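Local coordinates for cytosol aminopeptidase (Staphylococcus aureus subsp. aureus, PDB 3KZW), which probably removes amino acids from the N-terminus of peptides as a metal-dependent leucyl aminopeptidase of the cytosol aminopeptidase family, at residues A[145-153]-A[187-195]. Sequence-based numbering, arbitrary orientation.
Sequences SDVLMACGI and LDFIHEGIS
A glycine-on-glycine helix crossing joins helix 144-157 of the N-terminal domain to the start of helix 188-208, with Gly-152 and Gly-193 facing each other, their CA atoms 3.9 Å apart. Neither residue has a side chain to intervene, and the axes of the two short helical segments come within 6.5 Å at a crossing angle of -39°. Backbone therefore meets backbone: Gly-152 CA lies 3.5 Å from Ile-190 O, and Ile-153 CA approaches Gly-193 O at 3.3 Å, in CA-H...O geometry; no conventional hydrogen bond links the segments. Towards the N-terminal ends the helices diverge and side chains fill in. Leu-148 CB packs against Phe-189 CB (3.7 Å) and Ile-190 CG1 (3.8 Å), while Ser-145 CB sits over one face of the Phe-189 ring, 4.0 Å from its centroid and 28° off the normal, a CH-pi contact. Met-149, bent at chi2 (76°) and chi3, brings CE near the ring's edge and to 3.6 Å from Glu-192 OE2, a carboxylate oxygen that is salt-bridged to Lys-513. Around the crossing, Cys-151 packs on Trp-115 and Phe-119 of helix 108-124, and Ile-190 rests on Phe-27 of strand 25-29 and Leu-179 of strand 175-180.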
loop_
_atom_site.group_PDB
_atom_site.type_symbol
_atom_site.label_atom_id
_atom_site.label_comp_id
_atom_site.label_asym_id
_atom_site.label_seq_id
_atom_site.Cartn_x
_atom_site.Cartn_y
_atom_site.Cartn_z
ATOM N N SER A 145 17.466 50.391 13.978
ATOM C CA SER A 145 17.511 49.713 12.688
ATOM C C SER A 145 16.680 48.434 12.634
ATOM O O SER A 145 16.083 48.146 11.604
ATOM C CB SER A 145 18.953 49.426 12.267
ATOM O OG SER A 145 19.445 48.243 12.865
ATOM N N ASP A 146 16.635 47.679 13.731
ATOM C CA ASP A 146 15.896 46.410 13.752
ATOM C C ASP A 146 14.382 46.604 13.677
ATOM O O ASP A 146 13.684 45.828 13.017
ATOM C CB ASP A 146 16.261 45.570 14.981
ATOM C CG ASP A 146 17.710 45.094 14.965
ATOM O OD1 ASP A 146 18.428 45.350 13.970
ATOM O OD2 ASP A 146 18.133 44.458 15.957
ATOM N N VAL A 147 13.886 47.639 14.354
ATOM C CA VAL A 147 12.455 47.954 14.360
ATOM C C VAL A 147 12.005 48.463 12.990
ATOM O O VAL A 147 10.982 48.021 12.464
ATOM C CB VAL A 147 12.094 48.978 15.469
ATOM C CG1 VAL A 147 10.618 49.346 15.416
ATOM C CG2 VAL A 147 12.440 48.420 16.841
ATOM N N LEU A 148 12.785 49.374 12.413
ATOM C CA LEU A 148 12.459 49.975 11.117
ATOM C C LEU A 148 12.678 49.019 9.945
ATOM O O LEU A 148 11.992 49.117 8.928
ATOM C CB LEU A 148 13.252 51.271 10.905
ATOM C CG LEU A 148 13.073 52.414 11.915
ATOM C CD1 LEU A 148 14.014 53.564 11.589
ATOM C CD2 LEU A 148 11.632 52.906 11.980
ATOM N N MET A 149 13.635 48.104 10.094
ATOM C CA MET A 149 13.883 47.053 9.108
ATOM C C MET A 149 12.669 46.131 9.023
ATOM O O MET A 149 12.146 45.887 7.937
ATOM C CB MET A 149 15.123 46.242 9.492
ATOM C CG MET A 149 15.692 45.364 8.377
ATOM S SD MET A 149 16.606 46.294 7.122
ATOM C CE MET A 149 17.949 46.997 8.091
ATOM N N ALA A 150 12.231 45.636 10.180
ATOM C CA ALA A 150 11.062 44.769 10.283
ATOM C C ALA A 150 9.815 45.460 9.744
ATOM O O ALA A 150 9.013 44.843 9.042
ATOM C CB ALA A 150 10.854 44.336 11.727
ATOM N N CYS A 151 9.670 46.743 10.070
ATOM C CA CYS A 151 8.577 47.576 9.573
ATOM C C CYS A 151 8.551 47.610 8.045
ATOM O O CYS A 151 7.495 47.427 7.431
ATOM C CB CYS A 151 8.696 48.995 10.134
ATOM S SG CYS A 151 7.291 50.075 9.780
ATOM N N GLY A 152 9.718 47.829 7.441
ATOM C CA GLY A 152 9.857 47.879 5.986
ATOM C C GLY A 152 9.556 46.564 5.285
ATOM O O GLY A 152 8.831 46.542 4.287
ATOM N N ILE A 153 10.115 45.470 5.805
ATOM C CA ILE A 153 9.927 44.139 5.221
ATOM C C ILE A 153 8.461 43.710 5.270
ATOM O O ILE A 153 7.887 43.322 4.249
ATOM C CB ILE A 153 10.820 43.062 5.906
ATOM C CG1 ILE A 153 12.306 43.390 5.721
ATOM C CG2 ILE A 153 10.523 41.667 5.346
ATOM C CD1 ILE A 153 13.240 42.638 6.660
ATOM N N LEU A 187 14.735 57.837 7.330
ATOM C CA LEU A 187 13.678 56.958 6.847
ATOM C C LEU A 187 14.274 55.879 5.941
ATOM O O LEU A 187 13.546 55.117 5.304
ATOM C CB LEU A 187 12.621 57.776 6.097
ATOM C CG LEU A 187 11.156 57.332 6.164
ATOM C CD1 LEU A 187 10.590 57.530 7.560
ATOM C CD2 LEU A 187 10.324 58.096 5.145
ATOM N N ASP A 188 15.605 55.810 5.906
ATOM C CA ASP A 188 16.313 54.905 4.999
ATOM C C ASP A 188 16.235 53.431 5.401
ATOM O O ASP A 188 16.279 52.551 4.539
ATOM C CB ASP A 188 17.775 55.342 4.824
ATOM C CG ASP A 188 17.913 56.652 4.056
ATOM O OD1 ASP A 188 17.013 56.988 3.258
ATOM O OD2 ASP A 188 18.933 57.345 4.246
ATOM N N PHE A 189 16.117 53.167 6.703
ATOM C CA PHE A 189 16.030 51.796 7.211
ATOM C C PHE A 189 14.716 51.105 6.836
ATOM O O PHE A 189 14.663 49.877 6.731
ATOM C CB PHE A 189 16.236 51.761 8.730
ATOM C CG PHE A 189 17.647 52.050 9.162
ATOM C CD1 PHE A 189 18.646 51.088 9.021
ATOM C CD2 PHE A 189 17.977 53.282 9.718
ATOM C CE1 PHE A 189 19.953 51.351 9.421
ATOM C CE2 PHE A 189 19.283 53.555 10.123
ATOM C CZ PHE A 189 20.272 52.588 9.975
ATOM N N ILE A 190 13.664 51.897 6.640
ATOM C CA ILE A 190 12.374 51.379 6.189
ATOM C C ILE A 190 12.420 51.078 4.689
ATOM O O ILE A 190 11.999 50.003 4.258
ATOM C CB ILE A 190 11.209 52.345 6.526
ATOM C CG1 ILE A 190 11.106 52.546 8.042
ATOM C CG2 ILE A 190 9.885 51.822 5.969
ATOM C CD1 ILE A 190 10.185 53.677 8.471
ATOM N N HIS A 191 12.948 52.020 3.908
ATOM C CA HIS A 191 13.100 51.846 2.459
ATOM C C HIS A 191 14.007 50.667 2.112
ATOM O O HIS A 191 13.852 50.045 1.060
ATOM C CB HIS A 191 13.627 53.128 1.800
ATOM C CG HIS A 191 12.649 54.263 1.801
ATOM N ND1 HIS A 191 11.293 54.083 1.617
ATOM C CD2 HIS A 191 12.833 55.599 1.933
ATOM C CE1 HIS A 191 10.684 55.255 1.655
ATOM N NE2 HIS A 191 11.597 56.191 1.845
ATOM N N GLU A 192 14.954 50.375 3.002
ATOM C CA GLU A 192 15.822 49.208 2.880
ATOM C C GLU A 192 15.024 47.917 3.086
ATOM O O GLU A 192 15.232 46.930 2.379
ATOM C CB GLU A 192 16.979 49.303 3.882
ATOM C CG GLU A 192 18.037 48.211 3.742
ATOM C CD GLU A 192 19.276 48.463 4.586
ATOM O OE1 GLU A 192 19.662 49.641 4.757
ATOM O OE2 GLU A 192 19.870 47.474 5.065
ATOM N N GLY A 193 14.113 47.940 4.056
ATOM C CA GLY A 193 13.244 46.802 4.344
ATOM C C GLY A 193 12.244 46.538 3.233
ATOM O O GLY A 193 11.967 45.383 2.903
ATOM N N ILE A 194 11.707 47.614 2.660
ATOM C CA ILE A 194 10.737 47.534 1.566
ATOM C C ILE A 194 11.320 46.821 0.346
ATOM O O ILE A 194 10.671 45.947 -0.236
ATOM C CB ILE A 194 10.203 48.938 1.172
ATOM C CG1 ILE A 194 9.312 49.502 2.284
ATOM C CG2 ILE A 194 9.428 48.886 -0.147
ATOM C CD1 ILE A 194 9.030 50.987 2.166
ATOM N N SER A 195 12.546 47.187 -0.023
ATOM C CA SER A 195 13.214 46.600 -1.184
ATOM C C SER A 195 13.542 45.121 -0.976
ATOM O O SER A 195 13.531 44.342 -1.931
ATOM C CB SER A 195 14.467 47.399 -1.560
ATOM O OG SER A 195 15.386 47.444 -0.486
#